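Local coordinates for protein endo-xylogalacturonan hydrolase A (Aspergillus tubingensis, PDB 4C2L) that hydrolyses the xylose-substituted galacturonan backbone of xylogalacturonan in the hairy regions of pectin, as a secreted family 28 glycoside hydrolase, at residues K186-F191 with V206-D211; K249-T254 with S282-N287; V213-S218 with H233-G238. One frame throughout, in Å; residues are numbered along the deposited sequence.

Interaction 1 (K186-F191 with V206-D211); sequences KNTDGF and VVNDDD
The loop 186-191 runs past the end of strand 199-207 and the turn after it, and one backbone bond, Gly190 N to Asp211 O (2.9 Å), joins them where Asp189 and Asp211 come closest. Asn208 is the main polar link. Its side-chain ND2 donates to Thr188 O at 2.8 Å, reaching it from above the carbonyl plane, and adds weak bonds to the carbonyls of Asp210 and Asp211, a spread of acceptors that suits an amide. Thr188 OG1, which also bonds Pro185 O, accepts Asp209 N (3.2 Å); its position between backbone N and carbonyl carbon (chi1 46°) turns it to that amide.

Beyond lie the carboxylates. Asp210, by similarity the proton donor, runs alongside Asp189, their planes 37° apart and Asp189 OD1 3.4 Å from Asp210 OD1. Asp210 OD1 spends its anti lone pair on Asp211 N (2.7 Å). One water bonds Asn187 N, Asp209 O and Asp210 OD2; another lies within hydrogen-bonding distance of Asp189 OD2 and Asp211 OD2. At the exposed Lys186, a water accepts from NZ and donates to Asp209 OD2. Several acidic groups thus gather with water between them, consistent with the active site of family 28 enzymes, and backbone and amide bonds hold the loops that carry them.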
loop_
_atom_site.group_PDB
_atom_site.type_symbol
_atom_site.label_atom_id
_atom_site.label_comp_id
_atom_site.label_asym_id
_atom_site.label_seq_id
_atom_site.Cartn_x
_atom_site.Cartn_y
_atom_site.Cartn_z
ATOM N N LYS A 186 11.063 2.526 7.063
ATOM C CA LYS A 186 10.796 1.140 6.655
ATOM C C LYS A 186 9.307 0.789 6.706
ATOM O O LYS A 186 8.604 1.215 7.613
ATOM C CB LYS A 186 11.529 0.171 7.581
ATOM C CG LYS A 186 13.035 0.163 7.437
ATOM C CD LYS A 186 13.476 -0.474 6.141
ATOM C CE LYS A 186 14.975 -0.749 6.174
ATOM N NZ LYS A 186 15.427 -1.352 4.882
ATOM N N ASN A 187 8.852 -0.003 5.734
ATOM C CA ASN A 187 7.503 -0.583 5.757
ATOM C C ASN A 187 6.401 0.467 5.746
ATOM O O ASN A 187 5.333 0.243 6.308
ATOM C CB ASN A 187 7.348 -1.507 6.974
ATOM C CG ASN A 187 8.462 -2.538 7.060
ATOM O OD1 ASN A 187 9.323 -2.462 7.938
ATOM N ND2 ASN A 187 8.456 -3.505 6.128
ATOM N N THR A 188 6.675 1.607 5.111
ATOM C CA THR A 188 5.675 2.659 4.991
ATOM C C THR A 188 4.796 2.438 3.758
ATOM O O THR A 188 4.665 3.328 2.913
ATOM C CB THR A 188 6.315 4.059 5.009
ATOM O OG1 THR A 188 7.462 4.085 4.141
ATOM C CG2 THR A 188 6.744 4.397 6.458
ATOM N N ASP A 189 4.192 1.240 3.652
ATOM C CA ASP A 189 3.330 0.917 2.496
ATOM C C ASP A 189 2.257 1.992 2.324
ATOM O O ASP A 189 1.640 2.417 3.307
ATOM C CB ASP A 189 2.565 -0.393 2.721
ATOM C CG ASP A 189 3.452 -1.594 2.953
ATOM O OD1 ASP A 189 4.645 -1.447 3.277
ATOM O OD2 ASP A 189 2.915 -2.728 2.839
ATOM N N GLY A 190 1.999 2.428 1.092
ATOM C CA GLY A 190 0.936 3.401 0.878
ATOM C C GLY A 190 -0.445 2.830 1.184
ATOM O O GLY A 190 -1.250 3.441 1.897
ATOM N N PHE A 191 -0.748 1.680 0.592
ATOM C CA PHE A 191 -2.072 1.072 0.735
ATOM C C PHE A 191 -1.874 -0.415 0.785
ATOM O O PHE A 191 -1.325 -0.993 -0.150
ATOM C CB PHE A 191 -2.965 1.395 -0.484
ATOM C CG PHE A 191 -3.122 2.854 -0.735
ATOM C CD1 PHE A 191 -2.167 3.551 -1.468
ATOM C CD2 PHE A 191 -4.206 3.544 -0.206
ATOM C CE1 PHE A 191 -2.302 4.912 -1.689
ATOM C CE2 PHE A 191 -4.345 4.912 -0.430
ATOM C CZ PHE A 191 -3.386 5.590 -1.167
ATOM N N VAL A 206 2.660 9.210 -3.680
ATOM C CA VAL A 206 3.282 8.514 -2.550
ATOM C C VAL A 206 4.790 8.672 -2.628
ATOM O O VAL A 206 5.409 8.414 -3.673
ATOM C CB VAL A 206 2.945 7.001 -2.537
ATOM C CG1 VAL A 206 3.587 6.316 -1.321
ATOM C CG2 VAL A 206 1.437 6.765 -2.531
ATOM N N VAL A 207 5.388 9.102 -1.522
ATOM C CA VAL A 207 6.834 9.084 -1.364
ATOM C C VAL A 207 7.071 8.244 -0.121
ATOM O O VAL A 207 6.656 8.622 0.977
ATOM C CB VAL A 207 7.418 10.508 -1.166
ATOM C CG1 VAL A 207 8.913 10.452 -0.816
ATOM C CG2 VAL A 207 7.151 11.378 -2.383
ATOM N N ASN A 208 7.700 7.085 -0.289
ATOM C CA ASN A 208 7.847 6.167 0.850
ATOM C C ASN A 208 9.019 5.211 0.661
ATOM O O ASN A 208 9.919 5.480 -0.121
ATOM C CB ASN A 208 6.534 5.386 1.054
ATOM C CG ASN A 208 6.290 4.354 -0.042
ATOM O OD1 ASN A 208 6.933 4.389 -1.087
ATOM N ND2 ASN A 208 5.361 3.439 0.194
ATOM N N ASP A 209 9.008 4.096 1.384
ATOM C CA ASP A 209 10.109 3.147 1.305
ATOM C C ASP A 209 9.616 1.709 1.307
ATOM O O ASP A 209 10.343 0.800 1.696
ATOM C CB ASP A 209 11.112 3.390 2.450
ATOM C CG ASP A 209 12.370 2.558 2.321
ATOM O OD1 ASP A 209 12.883 2.411 1.185
ATOM O OD2 ASP A 209 12.829 2.014 3.359
ATOM N N ASP A 210 8.391 1.493 0.851
ATOM C CA ASP A 210 7.894 0.116 0.721
ATOM C C ASP A 210 6.825 0.093 -0.350
ATOM O O ASP A 210 6.770 1.004 -1.156
ATOM C CB ASP A 210 7.400 -0.457 2.061
ATOM C CG ASP A 210 7.627 -1.973 2.153
ATOM O OD1 ASP A 210 7.062 -2.721 1.311
ATOM O OD2 ASP A 210 8.399 -2.423 3.037
ATOM N N ASP A 211 6.016 -0.961 -0.412
ATOM C CA ASP A 211 5.007 -1.038 -1.467
ATOM C C ASP A 211 4.179 0.232 -1.583
ATOM O O ASP A 211 3.732 0.788 -0.582
ATOM C CB ASP A 211 4.075 -2.238 -1.219
ATOM C CG ASP A 211 4.804 -3.561 -1.341
ATOM O OD1 ASP A 211 5.771 -3.616 -2.118
ATOM O OD2 ASP A 211 4.419 -4.544 -0.679
HETATM O O HOH W 1 15.273 0.685 2.916
HETATM O O HOH W 2 10.633 -1.030 3.854
HETATM O O HOH W 3 3.407 -5.024 1.826
#

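Interaction 2 (K249-T254 with S282-N287); sequences KNIYVT and SNVTFN. With NAG (2-acetamido-2-deoxy-beta-D-glucopyranose), chain B; NAG (2-acetamido-2-deoxy-beta-D-glucopyranose), chain C; SO4 (sulfate ion), chain J; SO4 (sulfate ion), chain I.
An N-glycosylation site sits on this pair of neighbouring parallel strands: Asn283 ND2 is bonded covalently to C1 of the first N-acetylglucosamine. The amide suits this place because it carries the sugar and keeps one N-H, which donates to Asn250 OD1 at 2.7 Å, the two amide planes 62° apart and the side chains crossing at about a right angle. Asn283 CG stands anti to its own backbone N (chi1 177°), which brings the amide across to the neighbouring strand, toward Asn250. The same sugar returns a hydrogen bond from O6 to Asn250 O (2.7 Å). Asn250 ND2 has Asn220 OD1 and a sulfate, probably from the crystallisation liquor, as partners.

Such stacking of equivalent strands is the hallmark of the right-handed parallel beta-helix of family 28; here Asn250 and Asn283 mark matching corners in successive coils. After the corner the strands run 2° from parallel, hydrogen-bonded in turn by Ile251 N to Asn283 O, Thr285 N to Ile251 O, Val253 N to Thr285 O and Asn287 N to Val253 O. Beta-branched Ile251 and Val284 fill the buried face side by side, CG1 to CG2 3.8 Å. On the other, Tyr252 CD1 rests 3.7 Å from Thr285 CB, while its CD2 meets the acetyl C8 of the second sugar at 3.6 Å. Farther along, Asn287 ND2 donates to Thr254 OG1 (2.9 Å) and to another such sulfate, and Asn287 OD1 is hydrogen-bonded with Ser326 OG.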
loop_
_atom_site.group_PDB
_atom_site.type_symbol
_atom_site.label_atom_id
_atom_site.label_comp_id
_atom_site.label_asym_id
_atom_site.label_seq_id
_atom_site.Cartn_x
_atom_site.Cartn_y
_atom_site.Cartn_z
ATOM N N LYS A 249 -7.892 -11.109 -6.715
ATOM C CA LYS A 249 -8.551 -11.122 -8.018
ATOM C C LYS A 249 -9.177 -9.829 -8.459
ATOM O O LYS A 249 -9.520 -8.970 -7.633
ATOM C CB LYS A 249 -9.597 -12.240 -8.096
ATOM C CG LYS A 249 -10.612 -12.253 -6.998
ATOM C CD LYS A 249 -11.386 -13.570 -7.002
ATOM C CE LYS A 249 -12.559 -13.442 -6.061
ATOM N NZ LYS A 249 -13.384 -14.683 -6.078
ATOM N N ASN A 250 -9.338 -9.701 -9.775
ATOM C CA ASN A 250 -10.129 -8.612 -10.351
ATOM C C ASN A 250 -9.565 -7.250 -9.953
ATOM O O ASN A 250 -10.247 -6.393 -9.348
ATOM C CB ASN A 250 -11.597 -8.773 -9.966
ATOM C CG ASN A 250 -12.133 -10.149 -10.327
ATOM O OD1 ASN A 250 -11.827 -10.677 -11.407
ATOM N ND2 ASN A 250 -12.909 -10.752 -9.420
ATOM N N ILE A 251 -8.305 -7.069 -10.329
ATOM C CA ILE A 251 -7.547 -5.858 -9.999
ATOM C C ILE A 251 -7.234 -5.110 -11.282
ATOM O O ILE A 251 -6.776 -5.720 -12.260
ATOM C CB ILE A 251 -6.214 -6.227 -9.317
ATOM C CG1 ILE A 251 -6.405 -7.163 -8.092
ATOM C CG2 ILE A 251 -5.386 -4.986 -8.987
ATOM C CD1 ILE A 251 -7.210 -6.582 -6.952
ATOM N N TYR A 252 -7.437 -3.788 -11.273
ATOM C CA TYR A 252 -7.101 -2.990 -12.446
ATOM C C TYR A 252 -6.289 -1.782 -12.008
ATOM O O TYR A 252 -6.761 -0.971 -11.208
ATOM C CB TYR A 252 -8.375 -2.563 -13.184
ATOM C CG TYR A 252 -8.061 -1.781 -14.433
ATOM C CD1 TYR A 252 -7.626 -2.437 -15.590
ATOM C CD2 TYR A 252 -8.151 -0.393 -14.443
ATOM C CE1 TYR A 252 -7.301 -1.719 -16.740
ATOM C CE2 TYR A 252 -7.836 0.334 -15.590
ATOM C CZ TYR A 252 -7.404 -0.336 -16.722
ATOM O OH TYR A 252 -7.063 0.383 -17.852
ATOM N N VAL A 253 -5.075 -1.670 -12.525
ATOM C CA VAL A 253 -4.185 -0.566 -12.169
ATOM C C VAL A 253 -3.802 0.141 -13.458
ATOM O O VAL A 253 -3.287 -0.485 -14.378
ATOM C CB VAL A 253 -2.900 -1.041 -11.487
ATOM C CG1 VAL A 253 -2.019 0.164 -11.161
ATOM C CG2 VAL A 253 -3.218 -1.815 -10.206
ATOM N N THR A 254 -4.053 1.435 -13.524
ATOM C CA THR A 254 -3.673 2.198 -14.721
ATOM C C THR A 254 -3.062 3.547 -14.349
ATOM O O THR A 254 -3.415 4.134 -13.328
ATOM C CB THR A 254 -4.871 2.365 -15.685
ATOM O OG1 THR A 254 -4.407 2.850 -16.961
ATOM C CG2 THR A 254 -5.950 3.313 -15.089
ATOM N N SER A 282 -5.923 -13.901 -10.072
ATOM C CA SER A 282 -6.672 -13.949 -11.327
ATOM C C SER A 282 -7.210 -12.600 -11.763
ATOM O O SER A 282 -7.734 -11.831 -10.964
ATOM C CB SER A 282 -7.790 -15.000 -11.261
ATOM O OG SER A 282 -8.818 -14.616 -10.376
ATOM N N ASN A 283 -7.053 -12.311 -13.055
ATOM C CA ASN A 283 -7.568 -11.077 -13.639
ATOM C C ASN A 283 -6.956 -9.849 -12.971
ATOM O O ASN A 283 -7.642 -9.095 -12.282
ATOM C CB ASN A 283 -9.099 -11.045 -13.595
ATOM C CG ASN A 283 -9.684 -9.751 -14.132
ATOM O OD1 ASN A 283 -9.086 -9.074 -14.975
ATOM N ND2 ASN A 283 -10.860 -9.402 -13.642
ATOM N N VAL A 284 -5.663 -9.673 -13.193
ATOM C CA VAL A 284 -4.949 -8.504 -12.703
ATOM C C VAL A 284 -4.321 -7.816 -13.900
ATOM O O VAL A 284 -3.559 -8.423 -14.637
ATOM C CB VAL A 284 -3.883 -8.878 -11.663
ATOM C CG1 VAL A 284 -3.094 -7.642 -11.249
ATOM C CG2 VAL A 284 -4.544 -9.537 -10.447
ATOM N N THR A 285 -4.643 -6.538 -14.075
ATOM C CA THR A 285 -4.060 -5.767 -15.173
ATOM C C THR A 285 -3.228 -4.603 -14.642
ATOM O O THR A 285 -3.695 -3.850 -13.788
ATOM C CB THR A 285 -5.173 -5.198 -16.066
ATOM O OG1 THR A 285 -5.864 -6.281 -16.699
ATOM C CG2 THR A 285 -4.578 -4.262 -17.151
ATOM N N PHE A 286 -2.016 -4.470 -15.177
ATOM C CA PHE A 286 -1.133 -3.352 -14.897
ATOM C C PHE A 286 -1.018 -2.642 -16.245
ATOM O O PHE A 286 -0.411 -3.179 -17.178
ATOM C CB PHE A 286 0.254 -3.830 -14.484
ATOM C CG PHE A 286 0.282 -4.760 -13.290
ATOM C CD1 PHE A 286 0.172 -6.144 -13.464
ATOM C CD2 PHE A 286 0.483 -4.263 -12.002
ATOM C CE1 PHE A 286 0.232 -7.005 -12.365
ATOM C CE2 PHE A 286 0.542 -5.119 -10.902
ATOM C CZ PHE A 286 0.421 -6.492 -11.089
ATOM N N ASN A 287 -1.600 -1.454 -16.341
ATOM C CA ASN A 287 -1.668 -0.716 -17.610
ATOM C C ASN A 287 -1.069 0.687 -17.522
ATOM O O ASN A 287 -1.209 1.360 -16.501
ATOM C CB ASN A 287 -3.127 -0.609 -18.055
ATOM C CG ASN A 287 -3.277 0.101 -19.388
ATOM O OD1 ASN A 287 -2.788 -0.375 -20.421
ATOM N ND2 ASN A 287 -3.958 1.247 -19.375
HETATM C C1 NAG B . -11.511 -8.190 -14.046
HETATM C C2 NAG B . -13.018 -8.434 -14.169
HETATM C C3 NAG B . -13.772 -7.133 -14.427
HETATM C C4 NAG B . -13.365 -6.046 -13.423
HETATM C C5 NAG B . -11.827 -5.937 -13.350
HETATM C C6 NAG B . -11.284 -4.910 -12.342
HETATM C C7 NAG B . -13.665 -10.586 -15.129
HETATM C C8 NAG B . -13.857 -11.360 -16.403
HETATM N N2 NAG B . -13.263 -9.330 -15.281
HETATM O O3 NAG B . -15.161 -7.382 -14.341
HETATM O O4 NAG B . -13.948 -4.817 -13.838
HETATM O O5 NAG B . -11.261 -7.202 -13.062
HETATM O O6 NAG B . -11.887 -5.047 -11.073
HETATM O O7 NAG B . -13.874 -11.120 -14.039
HETATM C C1 NAG C . -14.671 -4.217 -12.741
HETATM C C2 NAG C . -14.894 -2.727 -13.038
HETATM C C3 NAG C . -15.858 -2.026 -12.081
HETATM C C4 NAG C . -17.029 -2.892 -11.624
HETATM C C5 NAG C . -16.575 -4.327 -11.329
HETATM C C6 NAG C . -17.761 -5.225 -11.008
HETATM C C7 NAG C . -13.013 -1.632 -14.109
HETATM C C8 NAG C . -11.720 -0.886 -13.935
HETATM N N2 NAG C . -13.637 -2.001 -12.994
HETATM O O3 NAG C . -16.377 -0.920 -12.773
HETATM O O4 NAG C . -17.626 -2.300 -10.483
HETATM O O5 NAG C . -15.895 -4.866 -12.452
HETATM O O6 NAG C . -18.572 -5.292 -12.158
HETATM O O7 NAG C . -13.450 -1.892 -15.225
HETATM S S SO4 J . -14.223 -14.515 -9.841
HETATM O O1 SO4 J . -12.854 -14.840 -10.312
HETATM O O2 SO4 J . -15.197 -15.070 -10.816
HETATM O O3 SO4 J . -14.434 -13.053 -9.733
HETATM O O4 SO4 J . -14.413 -15.143 -8.508
HETATM S S SO4 I . -4.723 3.515 -22.920
HETATM O O1 SO4 I . -3.591 4.467 -22.965
HETATM O O2 SO4 I . -4.568 2.519 -24.007
HETATM O O3 SO4 I . -5.998 4.245 -23.101
HETATM O O4 SO4 I . -4.738 2.826 -21.611
HETATM O O HOH W 4 -11.040 -13.401 -11.504
HETATM O O HOH W 5 -8.181 -6.465 -14.572
#

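Interaction 3 (V213-S218 with H233-G238); sequences VAFKPS and HGISVG. With SO4 (sulfate ion), chain H; SO4 (sulfate ion), chain E.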
loop_
_atom_site.group_PDB
_atom_site.type_symbol
_atom_site.label_atom_id
_atom_site.label_comp_id
_atom_site.label_asym_id
_atom_site.label_seq_id
_atom_site.Cartn_x
_atom_site.Cartn_y
_atom_site.Cartn_z
ATOM N N VAL A 213 1.236 0.257 -3.502
ATOM C CA VAL A 213 -0.043 -0.410 -3.242
ATOM C C VAL A 213 0.308 -1.878 -3.177
ATOM O O VAL A 213 1.033 -2.376 -4.048
ATOM C CB VAL A 213 -1.074 -0.174 -4.381
ATOM C CG1 VAL A 213 -2.370 -0.943 -4.093
ATOM C CG2 VAL A 213 -1.370 1.319 -4.557
ATOM N N ALA A 214 -0.147 -2.556 -2.118
ATOM C CA ALA A 214 0.025 -3.986 -2.008
ATOM C C ALA A 214 -1.346 -4.620 -1.963
ATOM O O ALA A 214 -2.210 -4.205 -1.171
ATOM C CB ALA A 214 0.828 -4.349 -0.763
ATOM N N PHE A 215 -1.558 -5.585 -2.854
ATOM C CA PHE A 215 -2.781 -6.344 -2.838
ATOM C C PHE A 215 -2.564 -7.590 -2.016
ATOM O O PHE A 215 -1.771 -8.484 -2.362
ATOM C CB PHE A 215 -3.255 -6.650 -4.255
ATOM C CG PHE A 215 -3.314 -5.432 -5.132
ATOM C CD1 PHE A 215 -4.373 -4.535 -5.025
ATOM C CD2 PHE A 215 -2.286 -5.164 -6.026
ATOM C CE1 PHE A 215 -4.430 -3.397 -5.831
ATOM C CE2 PHE A 215 -2.329 -4.027 -6.843
ATOM C CZ PHE A 215 -3.396 -3.135 -6.728
ATOM N N LYS A 216 -3.269 -7.617 -0.899
ATOM C CA LYS A 216 -3.091 -8.654 0.098
ATOM C C LYS A 216 -4.214 -9.685 -0.055
ATOM O O LYS A 216 -5.168 -9.449 -0.803
ATOM C CB LYS A 216 -3.110 -8.012 1.485
ATOM C CG LYS A 216 -2.010 -6.966 1.665
ATOM C CD LYS A 216 -0.628 -7.610 1.530
ATOM C CE LYS A 216 0.485 -6.732 2.114
ATOM N NZ LYS A 216 1.821 -7.292 1.755
ATOM N N PRO A 217 -4.114 -10.814 0.666
ATOM C CA PRO A 217 -5.103 -11.886 0.526
ATOM C C PRO A 217 -6.537 -11.407 0.677
ATOM O O PRO A 217 -6.843 -10.581 1.553
ATOM C CB PRO A 217 -4.719 -12.843 1.657
ATOM C CG PRO A 217 -3.238 -12.718 1.702
ATOM C CD PRO A 217 -2.990 -11.234 1.528
ATOM N N SER A 218 -7.401 -11.929 -0.190
ATOM C CA SER A 218 -8.836 -11.614 -0.259
ATOM C C SER A 218 -9.203 -10.237 -0.817
ATOM O O SER A 218 -10.371 -9.836 -0.751
ATOM C CB SER A 218 -9.570 -11.915 1.063
ATOM O OG SER A 218 -9.276 -13.241 1.466
ATOM N N HIS A 233 8.398 0.051 -3.317
ATOM C CA HIS A 233 8.688 -1.305 -3.774
ATOM C C HIS A 233 7.688 -1.738 -4.823
ATOM O O HIS A 233 7.577 -2.922 -5.135
ATOM C CB HIS A 233 8.686 -2.252 -2.591
ATOM C CG HIS A 233 9.823 -2.028 -1.623
ATOM N ND1 HIS A 233 10.026 -2.828 -0.551
ATOM C CD2 HIS A 233 10.837 -1.066 -1.600
ATOM C CE1 HIS A 233 11.110 -2.400 0.126
ATOM N NE2 HIS A 233 11.611 -1.326 -0.522
ATOM N N GLY A 234 6.943 -0.773 -5.359
ATOM C CA GLY A 234 6.058 -0.984 -6.511
ATOM C C GLY A 234 4.584 -1.229 -6.228
ATOM O O GLY A 234 4.154 -1.211 -5.075
ATOM N N ILE A 235 3.818 -1.425 -7.300
ATOM C CA ILE A 235 2.419 -1.842 -7.219
ATOM C C ILE A 235 2.535 -3.354 -7.211
ATOM O O ILE A 235 2.908 -3.957 -8.219
ATOM C CB ILE A 235 1.629 -1.367 -8.463
ATOM C CG1 ILE A 235 1.660 0.157 -8.611
ATOM C CG2 ILE A 235 0.185 -1.868 -8.445
ATOM C CD1 ILE A 235 0.985 0.935 -7.511
ATOM N N SER A 236 2.243 -3.955 -6.057
ATOM C CA SER A 236 2.713 -5.290 -5.758
ATOM C C SER A 236 1.574 -6.213 -5.333
ATOM O O SER A 236 0.824 -5.883 -4.425
ATOM C CB SER A 236 3.736 -5.165 -4.613
ATOM O OG SER A 236 4.425 -6.376 -4.374
ATOM N N VAL A 237 1.419 -7.351 -6.006
ATOM C CA VAL A 237 0.488 -8.372 -5.519
ATOM C C VAL A 237 1.251 -9.223 -4.511
ATOM O O VAL A 237 2.279 -9.835 -4.831
ATOM C CB VAL A 237 -0.077 -9.272 -6.642
ATOM C CG1 VAL A 237 -0.878 -10.437 -6.057
ATOM C CG2 VAL A 237 -0.952 -8.458 -7.600
ATOM N N GLY A 238 0.736 -9.282 -3.294
ATOM C CA GLY A 238 1.320 -10.143 -2.269
ATOM C C GLY A 238 2.034 -9.415 -1.129
ATOM O O GLY A 238 1.840 -8.201 -0.935
HETATM S S SO4 H . 10.088 -6.588 -0.793
HETATM O O1 SO4 H . 11.499 -6.607 -0.348
HETATM O O2 SO4 H . 9.599 -7.976 -0.920
HETATM O O3 SO4 H . 10.037 -5.929 -2.115
HETATM O O4 SO4 H . 9.233 -5.832 0.157
HETATM S S SO4 E . 5.071 -8.739 2.556
HETATM O O1 SO4 E . 6.214 -7.822 2.362
HETATM O O2 SO4 E . 5.604 -10.085 2.890
HETATM O O3 SO4 E . 4.312 -8.727 1.297
HETATM O O4 SO4 E . 4.255 -8.286 3.696
#
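Val213, Phe215, Ile235 and Val237 make the packed face of two short parallel strands, 213-215 and 235-238, whose axes run 4.5 Å apart at 22°. Ile235 CG2 meets the edge of the Phe215 ring, near its plane, 3.7 Å from CE2; Val237 CG2 approaches the same ring obliquely at CD2. Ile235 also reaches across to the partner strand: with CG1 anti to the carbonyl carbon (chi1 -59°), its CD1 lies 3.8 Å from Val213 CG2, the two side chains side by side. Branched and aromatic residues suit this buried, apolar face. Three backbone bonds hold the strands together: Ser236 N to Val213 O, Phe215 N to Ser236 O and Gly238 N to Phe215 O (2.8 Å).

On the other face Ala214 and Ser236 are still buried, Ser236 OG hydrogen-bonded to Lys263 NZ. The looser side is at partly exposed Lys216 and His233, whose ends meet sulfates, probably from the crystallisation liquor. Lys216 turns about CB-CG (chi2 -62°), and its NZ donates a hydrogen bond to Gly238 O at 2.8 Å, with a sulfate O3 2.9 Å from that nitrogen. His233, an active-site residue by similarity, makes no contact with 213-218; its ND1 donates to the other sulfate's O4 (3.2 Å). Gly234 and Gly238 adopt positive-phi conformations in which a CB would collide with the preceding carbonyl oxygen. Strand 191-196 flanks 213-215 in the same parallel sheet, while Phe215 packs on strand 246-259 and Ile235 and Val237 on strand 279-294.

Along the chain, interaction 1 comes first, then interaction 3, then interaction 2, all within the family 28 beta-helix. Interactions 1 and 3 have centres 11 Å apart and touch directly: Phe191 O meets Ala214 N at 2.8 Å, and Asp210 O meets His233 N at 2.9 Å. Together they bring the two residues assigned by similarity to the active site, Asp210 and His233, side by side. Interaction 2 lies on another face from the sheet of interaction 3, among the strands that 206-211 of interaction 1 also joins; its centre is 11 Å from that of interaction 3 and 20 Å from that of interaction 1. Ile251 and Val253 pack against the Phe215 ring across the interior, so one apolar core lies between the glycan-bearing strands and those beside the catalytic region.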